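Local atomic coordinates of RNA-directed RNA polymerase (Infectious pancreatic necrosis virus, PDB entry 3ZED), a protein that probably copies the viral RNA genome as an RNA-dependent RNA polymerase, adding ribonucleotides from their triphosphates, and occurs both free and covalently attached to the genomic RNA. Residues B[107-112]-B[158-164]; B[62-66]-B[295-299]; B[589-593]-B[605-609]. All blocks are in the same frame, centred on the assembly; numbering follows the deposited sequence.

Contact 1: residues B[107-112]-B[158-164]; sequences YPFHKP and QYGSGSY
H110 turns the edge of its imidazole onto the face of Y164 in an edge-to-face aromatic pair, the planes 59° apart. Its CE1 stands over the middle of the phenol ring, 3.6 Å from Y164 CE1, and a flat ring with a polarised C-H suits such an approach. With chi1 at -63°, H110 CG lies beside the backbone N, and one imidazole face rests on S163 C and Y164 N. H110 CD2 meets S161 O at the ring edge, 3.2 Å away, while H110 NE2 is hydrogen-bonded to Q167 OE1. P108 CD reaches Y164 OH at 3.5 Å, a rigid apolar neighbour for the phenol.

The small S161 hydroxyl fits against the opposing backbone: K111 N donates to S161 OG over 2.8 Å, nearly straight at 169°. S161 N donates to K111 O at 3.0 Å, so both polar groups of K111's backbone are held by one serine. G160, without a side chain, lets K111 O come within 3.2 Å of its CA. Water 1 joins P112 O to G162 O.

S163 is the N-cap of helix 164-179, its OG accepting from G166 N and hydrogen-bonded also to D315 OD1: a strand-to-helix turn leading out of strand 157-160 in the palm family region.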
ATOM      1  N   TYR B 107      21.448  10.741   2.250  1.00 57.67           N
ATOM      2  CA  TYR B 107      21.150  12.158   2.099  1.00 58.13           C
ATOM      3  C   TYR B 107      20.233  12.362   0.895  1.00 60.37           C
ATOM      4  O   TYR B 107      20.715  12.502  -0.229  1.00 61.23           O
ATOM      5  CB  TYR B 107      22.457  12.970   1.982  1.00 62.24           C
ATOM      6  CG  TYR B 107      23.230  13.057   3.281  1.00 66.92           C
ATOM      7  CD1 TYR B 107      24.151  12.074   3.637  1.00 70.45           C
ATOM      8  CD2 TYR B 107      23.069  14.137   4.141  1.00 68.74           C
ATOM      9  CE1 TYR B 107      24.874  12.155   4.830  1.00 72.62           C
ATOM     10  CE2 TYR B 107      23.819  14.252   5.312  1.00 71.72           C
ATOM     11  CZ  TYR B 107      24.694  13.240   5.673  1.00 81.97           C
ATOM     12  OH  TYR B 107      25.396  13.340   6.856  1.00 89.38           O
ATOM     13  N   PRO B 108      18.900  12.302   1.105  1.00 54.50           N
ATOM     14  CA  PRO B 108      17.973  12.454  -0.031  1.00 52.88           C
ATOM     15  C   PRO B 108      17.887  13.877  -0.549  1.00 59.50           C
ATOM     16  O   PRO B 108      18.135  14.825   0.193  1.00 60.05           O
ATOM     17  CB  PRO B 108      16.626  12.032   0.557  1.00 52.07           C
ATOM     18  CG  PRO B 108      16.724  12.350   2.003  1.00 56.89           C
ATOM     19  CD  PRO B 108      18.167  12.102   2.376  1.00 54.80           C
ATOM     20  N   PHE B 109      17.506  14.020  -1.820  1.00 58.07           N
ATOM     21  CA  PHE B 109      17.303  15.324  -2.436  1.00 59.18           C
ATOM     22  C   PHE B 109      15.906  15.801  -2.121  1.00 57.87           C
ATOM     23  O   PHE B 109      14.970  15.014  -2.039  1.00 55.94           O
ATOM     24  CB  PHE B 109      17.538  15.283  -3.963  1.00 62.80           C
ATOM     25  CG  PHE B 109      18.993  15.109  -4.349  1.00 68.05           C
ATOM     26  CD1 PHE B 109      19.845  16.207  -4.439  1.00 73.82           C
ATOM     27  CD2 PHE B 109      19.511  13.846  -4.618  1.00 71.37           C
ATOM     28  CE1 PHE B 109      21.194  16.040  -4.774  1.00 77.08           C
ATOM     29  CE2 PHE B 109      20.864  13.681  -4.954  1.00 76.40           C
ATOM     30  CZ  PHE B 109      21.695  14.778  -5.027  1.00 76.19           C
ATOM     31  N   HIS B 110      15.782  17.090  -1.917  1.00 53.46           N
ATOM     32  CA  HIS B 110      14.528  17.753  -1.630  1.00 50.99           C
ATOM     33  C   HIS B 110      14.364  18.797  -2.706  1.00 56.09           C
ATOM     34  O   HIS B 110      15.181  19.715  -2.795  1.00 57.07           O
ATOM     35  CB  HIS B 110      14.564  18.336  -0.208  1.00 51.42           C
ATOM     36  CG  HIS B 110      14.694  17.289   0.855  1.00 53.50           C
ATOM     37  ND1 HIS B 110      15.914  16.979   1.420  1.00 56.06           N
ATOM     38  CD2 HIS B 110      13.749  16.492   1.402  1.00 53.44           C
ATOM     39  CE1 HIS B 110      15.672  16.026   2.307  1.00 54.35           C
ATOM     40  NE2 HIS B 110      14.385  15.710   2.342  1.00 53.15           N
ATOM     41  N   LYS B 111      13.395  18.593  -3.618  1.00 51.91           N
ATOM     42  CA  LYS B 111      13.203  19.539  -4.716  1.00 51.94           C
ATOM     43  C   LYS B 111      11.724  19.948  -4.857  1.00 54.58           C
ATOM     44  O   LYS B 111      10.851  19.098  -4.723  1.00 52.27           O
ATOM     45  CB  LYS B 111      13.738  18.990  -6.064  1.00 53.56           C
ATOM     46  CG  LYS B 111      15.231  18.659  -6.121  1.00 51.30           C
ATOM     47  CD  LYS B 111      16.164  19.884  -6.049  1.00 56.45           C
ATOM     48  CE  LYS B 111      17.584  19.437  -5.788  1.00 57.73           C
ATOM     49  NZ  LYS B 111      18.478  20.580  -5.511  1.00 62.86           N
ATOM     50  N   PRO B 112      11.429  21.236  -5.156  1.00 50.94           N
ATOM     51  CA  PRO B 112      12.383  22.353  -5.276  1.00 51.74           C
ATOM     52  C   PRO B 112      12.985  22.690  -3.913  1.00 55.59           C
ATOM     53  O   PRO B 112      12.484  22.225  -2.883  1.00 53.99           O
ATOM     54  CB  PRO B 112      11.515  23.490  -5.827  1.00 53.35           C
ATOM     55  CG  PRO B 112      10.130  23.185  -5.344  1.00 56.10           C
ATOM     56  CD  PRO B 112      10.032  21.685  -5.324  1.00 50.68           C
ATOM     57  N   GLN B 158       2.459  23.101  -3.769  1.00 39.41           N
ATOM     58  CA  GLN B 158       3.733  22.856  -4.399  1.00 39.17           C
ATOM     59  C   GLN B 158       3.947  21.361  -4.550  1.00 42.39           C
ATOM     60  O   GLN B 158       3.947  20.637  -3.555  1.00 41.93           O
ATOM     61  CB  GLN B 158       4.894  23.493  -3.605  1.00 41.61           C
ATOM     62  CG  GLN B 158       6.274  23.269  -4.243  1.00 48.32           C
ATOM     63  CD  GLN B 158       6.361  23.863  -5.626  1.00 57.44           C
ATOM     64  OE1 GLN B 158       6.272  25.078  -5.798  1.00 53.26           O
ATOM     65  NE2 GLN B 158       6.489  23.017  -6.645  1.00 44.33           N
ATOM     66  N   TYR B 159       4.132  20.897  -5.791  1.00 39.50           N
ATOM     67  CA  TYR B 159       4.503  19.507  -5.992  1.00 38.72           C
ATOM     68  C   TYR B 159       6.005  19.401  -5.764  1.00 44.75           C
ATOM     69  O   TYR B 159       6.768  20.255  -6.238  1.00 47.38           O
ATOM     70  CB  TYR B 159       4.097  18.951  -7.369  1.00 38.42           C
ATOM     71  CG  TYR B 159       4.540  17.513  -7.541  1.00 38.96           C
ATOM     72  CD1 TYR B 159       3.841  16.471  -6.939  1.00 40.19           C
ATOM     73  CD2 TYR B 159       5.725  17.203  -8.206  1.00 40.30           C
ATOM     74  CE1 TYR B 159       4.283  15.151  -7.030  1.00 42.24           C
ATOM     75  CE2 TYR B 159       6.192  15.889  -8.281  1.00 40.73           C
ATOM     76  CZ  TYR B 159       5.458  14.864  -7.706  1.00 49.75           C
ATOM     77  OH  TYR B 159       5.882  13.558  -7.822  1.00 52.20           O
ATOM     78  N   GLY B 160       6.411  18.383  -5.023  1.00 40.16           N
ATOM     79  CA  GLY B 160       7.814  18.177  -4.717  1.00 41.89           C
ATOM     80  C   GLY B 160       8.054  17.200  -3.592  1.00 47.23           C
ATOM     81  O   GLY B 160       7.108  16.617  -3.064  1.00 46.25           O
ATOM     82  N   SER B 161       9.329  17.051  -3.193  1.00 44.31           N
ATOM     83  CA  SER B 161       9.771  16.101  -2.178  1.00 43.16           C
ATOM     84  C   SER B 161      10.071  16.789  -0.815  1.00 48.01           C
ATOM     85  O   SER B 161      10.874  16.287  -0.021  1.00 48.12           O
ATOM     86  CB  SER B 161      10.978  15.322  -2.693  1.00 45.84           C
ATOM     87  OG  SER B 161      11.974  16.187  -3.217  1.00 57.73           O
ATOM     88  N   GLY B 162       9.379  17.898  -0.546  1.00 44.94           N
ATOM     89  CA  GLY B 162       9.475  18.627   0.723  1.00 44.38           C
ATOM     90  C   GLY B 162      10.859  19.042   1.186  1.00 48.31           C
ATOM     91  O   GLY B 162      11.664  19.542   0.396  1.00 49.94           O
ATOM     92  N   SER B 163      11.133  18.852   2.478  1.00 43.42           N
ATOM     93  CA  SER B 163      12.396  19.262   3.100  1.00 45.03           C
ATOM     94  C   SER B 163      12.771  18.351   4.257  1.00 48.32           C
ATOM     95  O   SER B 163      11.967  17.508   4.650  1.00 46.16           O
ATOM     96  CB  SER B 163      12.292  20.706   3.599  1.00 47.91           C
ATOM     97  OG  SER B 163      11.350  20.856   4.651  1.00 48.03           O
ATOM     98  N   TYR B 164      13.988  18.527   4.812  1.00 48.02           N
ATOM     99  CA  TYR B 164      14.449  17.776   5.992  1.00 48.00           C
ATOM    100  C   TYR B 164      13.571  18.137   7.202  1.00 49.85           C
ATOM    101  O   TYR B 164      13.124  17.241   7.901  1.00 48.40           O
ATOM    102  CB  TYR B 164      15.929  18.056   6.300  1.00 51.09           C
ATOM    103  CG  TYR B 164      16.920  17.259   5.477  1.00 52.87           C
ATOM    104  CD1 TYR B 164      17.058  15.885   5.655  1.00 54.09           C
ATOM    105  CD2 TYR B 164      17.779  17.893   4.582  1.00 54.66           C
ATOM    106  CE1 TYR B 164      17.998  15.154   4.930  1.00 55.38           C
ATOM    107  CE2 TYR B 164      18.726  17.174   3.857  1.00 56.30           C
ATOM    108  CZ  TYR B 164      18.838  15.806   4.041  1.00 61.35           C
ATOM    109  OH  TYR B 164      19.783  15.115   3.329  1.00 60.85           O
TER
HETATM  110  O   HOH W   1      12.638  21.837  -0.237  1.00 43.29           O

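Contact 2: residues B[62-66]-B[295-299]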
ATOM      1  N   PRO B  62      24.191   4.264  16.713  1.00 65.30           N
ATOM      2  CA  PRO B  62      24.305   3.790  15.321  1.00 64.04           C
ATOM      3  C   PRO B  62      25.017   2.452  15.186  1.00 68.77           C
ATOM      4  O   PRO B  62      26.035   2.195  15.844  1.00 70.71           O
ATOM      5  CB  PRO B  62      25.064   4.916  14.606  1.00 66.31           C
ATOM      6  CG  PRO B  62      25.776   5.652  15.687  1.00 72.66           C
ATOM      7  CD  PRO B  62      24.933   5.524  16.919  1.00 67.88           C
ATOM      8  N   ARG B  63      24.449   1.595  14.331  1.00 62.55           N
ATOM      9  CA  ARG B  63      25.003   0.285  14.034  1.00 62.37           C
ATOM     10  C   ARG B  63      25.739   0.358  12.697  1.00 67.26           C
ATOM     11  O   ARG B  63      25.380   1.166  11.834  1.00 66.56           O
ATOM     12  CB  ARG B  63      23.917  -0.788  14.043  1.00 57.75           C
ATOM     13  CG  ARG B  63      23.212  -0.922  15.386  1.00 60.61           C
ATOM     14  CD  ARG B  63      21.721  -1.150  15.223  1.00 61.92           C
ATOM     15  NE  ARG B  63      21.087  -0.096  14.433  1.00 58.65           N
ATOM     16  CZ  ARG B  63      19.797  -0.064  14.111  1.00 72.16           C
ATOM     17  NH1 ARG B  63      18.979  -1.031  14.509  1.00 52.88           N
ATOM     18  NH2 ARG B  63      19.319   0.930  13.377  1.00 62.65           N
ATOM     19  N   ALA B  64      26.792  -0.450  12.546  1.00 64.99           N
ATOM     20  CA  ALA B  64      27.643  -0.451  11.358  1.00 65.56           C
ATOM     21  C   ALA B  64      27.419  -1.696  10.481  1.00 67.83           C
ATOM     22  O   ALA B  64      26.998  -2.740  10.973  1.00 67.20           O
ATOM     23  CB  ALA B  64      29.107  -0.353  11.777  1.00 68.77           C
ATOM     24  N   ILE B  65      27.721  -1.578   9.189  1.00 63.94           N
ATOM     25  CA  ILE B  65      27.578  -2.665   8.218  1.00 63.84           C
ATOM     26  C   ILE B  65      28.981  -3.121   7.823  1.00 71.80           C
ATOM     27  O   ILE B  65      29.803  -2.249   7.544  1.00 72.86           O
ATOM     28  CB  ILE B  65      26.751  -2.179   6.986  1.00 64.40           C
ATOM     29  CG1 ILE B  65      25.301  -1.864   7.379  1.00 62.11           C
ATOM     30  CG2 ILE B  65      26.819  -3.172   5.807  1.00 65.35           C
ATOM     31  CD1 ILE B  65      24.538  -0.945   6.419  1.00 63.92           C
ATOM     32  N   PRO B  66      29.290  -4.443   7.731  1.00 70.13           N
ATOM     33  CA  PRO B  66      30.646  -4.843   7.300  1.00 72.62           C
ATOM     34  C   PRO B  66      30.952  -4.346   5.879  1.00 76.48           C
ATOM     35  O   PRO B  66      30.034  -4.193   5.062  1.00 73.67           O
ATOM     36  CB  PRO B  66      30.615  -6.378   7.380  1.00 74.69           C
ATOM     37  CG  PRO B  66      29.467  -6.698   8.275  1.00 77.13           C
ATOM     38  CD  PRO B  66      28.453  -5.630   8.000  1.00 70.64           C
ATOM     39  N   TRP B 295      20.986  -6.738  11.194  1.00 56.83           N
ATOM     40  CA  TRP B 295      20.221  -5.623  11.783  1.00 55.05           C
ATOM     41  C   TRP B 295      19.684  -4.668  10.702  1.00 57.81           C
ATOM     42  O   TRP B 295      18.565  -4.174  10.829  1.00 56.16           O
ATOM     43  CB  TRP B 295      21.073  -4.825  12.809  1.00 54.97           C
ATOM     44  CG  TRP B 295      22.192  -4.015  12.196  1.00 57.00           C
ATOM     45  CD1 TRP B 295      23.488  -4.410  12.016  1.00 62.21           C
ATOM     46  CD2 TRP B 295      22.091  -2.698  11.616  1.00 55.84           C
ATOM     47  NE1 TRP B 295      24.204  -3.419  11.374  1.00 62.47           N
ATOM     48  CE2 TRP B 295      23.357  -2.378  11.074  1.00 61.68           C
ATOM     49  CE3 TRP B 295      21.039  -1.768  11.474  1.00 55.15           C
ATOM     50  CZ2 TRP B 295      23.613  -1.153  10.438  1.00 60.54           C
ATOM     51  CZ3 TRP B 295      21.287  -0.575  10.817  1.00 56.56           C
ATOM     52  CH2 TRP B 295      22.569  -0.262  10.338  1.00 58.82           C
ATOM     53  N   TYR B 296      20.499  -4.409   9.642  1.00 54.54           N
ATOM     54  CA  TYR B 296      20.227  -3.457   8.570  1.00 52.73           C
ATOM     55  C   TYR B 296      19.019  -3.858   7.727  1.00 56.33           C
ATOM     56  O   TYR B 296      18.447  -3.003   7.047  1.00 55.55           O
ATOM     57  CB  TYR B 296      21.481  -3.239   7.710  1.00 54.51           C
ATOM     58  CG  TYR B 296      22.115  -4.508   7.187  1.00 56.45           C
ATOM     59  CD1 TYR B 296      21.713  -5.064   5.976  1.00 57.67           C
ATOM     60  CD2 TYR B 296      23.140  -5.134   7.886  1.00 58.52           C
ATOM     61  CE1 TYR B 296      22.277  -6.241   5.501  1.00 60.60           C
ATOM     62  CE2 TYR B 296      23.727  -6.303   7.413  1.00 59.88           C
ATOM     63  CZ  TYR B 296      23.299  -6.851   6.214  1.00 65.38           C
ATOM     64  OH  TYR B 296      23.882  -7.999   5.731  1.00 64.42           O
ATOM     65  N   LEU B 297      18.591  -5.133   7.819  1.00 52.47           N
ATOM     66  CA  LEU B 297      17.402  -5.618   7.126  1.00 50.92           C
ATOM     67  C   LEU B 297      16.119  -5.104   7.805  1.00 53.06           C
ATOM     68  O   LEU B 297      15.028  -5.288   7.260  1.00 52.00           O
ATOM     69  CB  LEU B 297      17.397  -7.154   7.033  1.00 51.72           C
ATOM     70  CG  LEU B 297      18.454  -7.822   6.133  1.00 57.99           C
ATOM     71  CD1 LEU B 297      18.167  -9.301   5.980  1.00 57.87           C
ATOM     72  CD2 LEU B 297      18.527  -7.175   4.753  1.00 62.71           C
ATOM     73  N   SER B 298      16.254  -4.419   8.959  1.00 49.66           N
ATOM     74  CA  SER B 298      15.118  -3.834   9.678  1.00 49.07           C
ATOM     75  C   SER B 298      15.164  -2.294   9.688  1.00 52.87           C
ATOM     76  O   SER B 298      14.404  -1.672  10.433  1.00 51.59           O
ATOM     77  CB  SER B 298      15.080  -4.345  11.112  1.00 53.50           C
ATOM     78  OG  SER B 298      16.066  -3.688  11.895  1.00 62.09           O
ATOM     79  N   CYS B 299      16.074  -1.690   8.899  1.00 50.55           N
ATOM     80  CA  CYS B 299      16.266  -0.245   8.872  1.00 51.38           C
ATOM     81  C   CYS B 299      15.947   0.296   7.491  1.00 54.09           C
ATOM     82  O   CYS B 299      16.621  -0.044   6.516  1.00 54.07           O
ATOM     83  CB  CYS B 299      17.685   0.114   9.312  1.00 54.22           C
ATOM     84  SG  CYS B 299      17.960   1.886   9.609  1.00 58.78           S
TER
HETATM   85  O   HOH W   2      16.112  -1.396  13.686  1.00 46.04           O
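R63 lies along one face of the W295 indole. R63 CB makes a CH-pi contact over the six-membered ring, 3.5 Å from its centroid, and bends at chi2 and chi3 carry the guanidinium out past the indole rim, its face over CE3, with R63 CZ 3.4 Å from W295 CE3 and the planes 27° apart. Arginine suits this place, joining an aliphatic stem to a flat head with N-H groups at its rim.

Among the polar contacts, W295 NE1 donates to A64 O over 2.9 Å, the oxygen near the indole plane but the donor 54° above the carbonyl plane. A water accepts a hydrogen bond from R63 NH1 and donates one to S298 OG, whose hydroxyl donates to W295 O at 2.8 Å, bracing the 3-10 turn 295-298.

The apolar contacts are made by I65, whose slim CG1 reaches W295 CZ2 at 3.6 Å and Y296 CD2 at 4.0 Å. Y296 also packs on P250, predicted to belong to a GTP-binding site.

R63 also hydrogen-bonds to Q463, S456 and L789 O, reaching strands 462-465 and 456-459. I65 pairs with F102 of strand 101-102, and the 3-10 turn links helix 283-293 to strand 299-310.

Contact 3: residues B[589-593]-B[605-609]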
ATOM      1  N   TYR B 589      -0.544  21.314 -10.532  1.00 35.47           N
ATOM      2  CA  TYR B 589       0.797  20.763 -10.401  1.00 34.97           C
ATOM      3  C   TYR B 589       0.895  19.361 -11.000  1.00 41.74           C
ATOM      4  O   TYR B 589       0.875  18.382 -10.254  1.00 39.62           O
ATOM      5  CB  TYR B 589       1.236  20.749  -8.932  1.00 34.45           C
ATOM      6  CG  TYR B 589       1.663  22.120  -8.465  1.00 35.29           C
ATOM      7  CD1 TYR B 589       2.952  22.584  -8.691  1.00 37.42           C
ATOM      8  CD2 TYR B 589       0.760  22.974  -7.835  1.00 34.52           C
ATOM      9  CE1 TYR B 589       3.337  23.866  -8.297  1.00 39.48           C
ATOM     10  CE2 TYR B 589       1.129  24.255  -7.453  1.00 36.24           C
ATOM     11  CZ  TYR B 589       2.418  24.701  -7.689  1.00 43.79           C
ATOM     12  OH  TYR B 589       2.774  25.975  -7.316  1.00 48.00           O
ATOM     13  N   PRO B 590       1.039  19.241 -12.343  1.00 42.28           N
ATOM     14  CA  PRO B 590       1.161  17.891 -12.936  1.00 42.28           C
ATOM     15  C   PRO B 590       2.473  17.228 -12.557  1.00 49.86           C
ATOM     16  O   PRO B 590       3.483  17.919 -12.375  1.00 50.38           O
ATOM     17  CB  PRO B 590       1.097  18.144 -14.451  1.00 44.52           C
ATOM     18  CG  PRO B 590       1.463  19.587 -14.633  1.00 49.61           C
ATOM     19  CD  PRO B 590       1.084  20.308 -13.372  1.00 44.74           C
ATOM     20  N   LYS B 591       2.451  15.894 -12.376  1.00 48.49           N
ATOM     21  CA  LYS B 591       3.684  15.130 -12.164  1.00 49.46           C
ATOM     22  C   LYS B 591       4.293  14.985 -13.546  1.00 57.96           C
ATOM     23  O   LYS B 591       3.545  14.760 -14.517  1.00 59.31           O
ATOM     24  CB  LYS B 591       3.431  13.743 -11.530  1.00 49.87           C
ATOM     25  CG  LYS B 591       2.864  13.755 -10.131  1.00 59.31           C
ATOM     26  CD  LYS B 591       2.772  12.353  -9.568  1.00 68.10           C
ATOM     27  CE  LYS B 591       2.105  12.350  -8.207  1.00 86.28           C
ATOM     28  NZ  LYS B 591       2.270  11.053  -7.494  1.00 98.72           N
ATOM     29  N   GLY B 592       5.605  15.144 -13.652  1.00 55.94           N
ATOM     30  CA  GLY B 592       6.293  14.960 -14.923  1.00 57.51           C
ATOM     31  C   GLY B 592       6.672  13.504 -15.120  1.00 65.19           C
ATOM     32  O   GLY B 592       6.201  12.629 -14.383  1.00 63.54           O
ATOM     33  N   LEU B 593       7.545  13.233 -16.104  1.00 66.36           N
ATOM     34  CA  LEU B 593       8.085  11.885 -16.309  1.00 67.60           C
ATOM     35  C   LEU B 593       9.102  11.610 -15.206  1.00 74.56           C
ATOM     36  O   LEU B 593      10.170  12.231 -15.207  1.00 76.77           O
ATOM     37  CB  LEU B 593       8.756  11.749 -17.698  1.00 68.80           C
ATOM     38  CG  LEU B 593       7.881  11.492 -18.906  1.00 72.28           C
ATOM     39  CD1 LEU B 593       8.717  11.494 -20.153  1.00 73.49           C
ATOM     40  CD2 LEU B 593       7.158  10.159 -18.792  1.00 73.25           C
ATOM     41  N   GLU B 605       9.101  13.055 -24.233  1.00 73.72           N
ATOM     42  CA  GLU B 605       8.766  14.269 -23.495  1.00 73.36           C
ATOM     43  C   GLU B 605       7.610  15.014 -24.142  1.00 77.69           C
ATOM     44  O   GLU B 605       6.768  15.565 -23.430  1.00 77.06           O
ATOM     45  CB  GLU B 605       9.999  15.181 -23.353  1.00 76.69           C
ATOM     46  CG  GLU B 605       9.825  16.375 -22.415  1.00 90.61           C
ATOM     47  CD  GLU B 605       9.276  16.112 -21.021  1.00108.83           C
ATOM     48  OE1 GLU B 605       9.761  15.172 -20.344  1.00 98.58           O
ATOM     49  OE2 GLU B 605       8.378  16.874 -20.596  1.00 98.77           O
ATOM     50  N   ILE B 606       7.542  15.011 -25.482  1.00 75.12           N
ATOM     51  CA  ILE B 606       6.450  15.682 -26.191  1.00 74.41           C
ATOM     52  C   ILE B 606       5.191  14.776 -26.175  1.00 72.14           C
ATOM     53  O   ILE B 606       4.067  15.288 -26.218  1.00 69.89           O
ATOM     54  CB  ILE B 606       6.869  16.170 -27.612  1.00 80.42           C
ATOM     55  CG1 ILE B 606       5.781  17.052 -28.299  1.00 81.69           C
ATOM     56  CG2 ILE B 606       7.361  15.035 -28.506  1.00 82.20           C
ATOM     57  CD1 ILE B 606       5.207  18.284 -27.429  1.00 91.39           C
ATOM     58  N   ALA B 607       5.387  13.446 -26.062  1.00 65.74           N
ATOM     59  CA  ALA B 607       4.292  12.485 -25.939  1.00 63.31           C
ATOM     60  C   ALA B 607       3.644  12.636 -24.555  1.00 63.80           C
ATOM     61  O   ALA B 607       2.413  12.643 -24.457  1.00 61.67           O
ATOM     62  CB  ALA B 607       4.800  11.064 -26.145  1.00 64.22           C
ATOM     63  N   TYR B 608       4.487  12.815 -23.494  1.00 58.85           N
ATOM     64  CA  TYR B 608       4.053  13.016 -22.107  1.00 56.27           C
ATOM     65  C   TYR B 608       3.136  14.246 -22.024  1.00 58.84           C
ATOM     66  O   TYR B 608       2.153  14.213 -21.293  1.00 58.48           O
ATOM     67  CB  TYR B 608       5.264  13.155 -21.136  1.00 57.21           C
ATOM     68  CG  TYR B 608       4.907  13.892 -19.860  1.00 56.41           C
ATOM     69  CD1 TYR B 608       4.303  13.228 -18.796  1.00 56.76           C
ATOM     70  CD2 TYR B 608       5.055  15.275 -19.768  1.00 56.96           C
ATOM     71  CE1 TYR B 608       3.878  13.917 -17.664  1.00 57.81           C
ATOM     72  CE2 TYR B 608       4.609  15.978 -18.653  1.00 56.60           C
ATOM     73  CZ  TYR B 608       4.029  15.295 -17.600  1.00 64.73           C
ATOM     74  OH  TYR B 608       3.604  15.995 -16.497  1.00 67.20           O
ATOM     75  N   GLN B 609       3.470  15.319 -22.764  1.00 55.74           N
ATOM     76  CA  GLN B 609       2.714  16.573 -22.828  1.00 55.39           C
ATOM     77  C   GLN B 609       1.282  16.327 -23.284  1.00 58.64           C
ATOM     78  O   GLN B 609       0.350  16.865 -22.680  1.00 59.98           O
ATOM     79  CB  GLN B 609       3.403  17.572 -23.780  1.00 58.06           C
ATOM     80  CG  GLN B 609       4.719  18.139 -23.237  1.00 72.36           C
ATOM     81  CD  GLN B 609       4.536  18.999 -22.000  1.00 80.55           C
ATOM     82  OE1 GLN B 609       3.724  19.940 -21.966  1.00 67.76           O
ATOM     83  NE2 GLN B 609       5.292  18.686 -20.956  1.00 76.26           N
TER
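In the thumb family region, the loop after helix 580-588 is met by the early part of helix 604-621, where Y608 projects from the helix to the loop backbone. Its CG is anti to the backbone N (chi1 157°), which carries the ring outward from the helix and sets the hydroxyl beside the loop. Y608 OH donates to K591 O, near the edge of the ring; the modelled separation of 2.3 Å is very short, so its exact length is doubtful. A tyrosine fits here because its long, rigid side chain spans the gap and ends in a group that can bond to a main-chain carbonyl.

Around the hydroxyl, G592 CA comes within 3.3 Å of Y608 OH, and P590 CB lies 3.9 Å from the same oxygen. The loop's backbone continues over the ring, with L593 N above one face toward the rim. Branched and apolar, the L593 side chain then suits packing on the root of the tyrosine, running past it in the opposite direction with its CG 3.8 Å from Y608 CB. L593 CD1 also makes a plain van der Waals contact, 3.8 Å from E605 OE1, one helical turn back.

Neighbouring elements frame the pair: I606 and Q609 rest on helix 625-645, L593 touches M659, and the other side of the loop faces strand 157-160.

In the fold
From the N terminus, residues 62-66 lead into strand 65-72, but their partner 295-299 comes more than two hundred residues later, so contact 2 closes a long loop. Contact 1 is nested within it, joining the loop before helix 125-137 to the end of strand 157-160; the two centres stand about 25 Å apart. Strand 299-310, entered from contact 2, pairs with strand 157-160 and so connects both regions. Contact 3 follows in series, a short loop in the thumb family region. It touches contact 1 directly: Y589 packs on Q158 and Y159, and K591 on Y159, joining thumb and palm family regions.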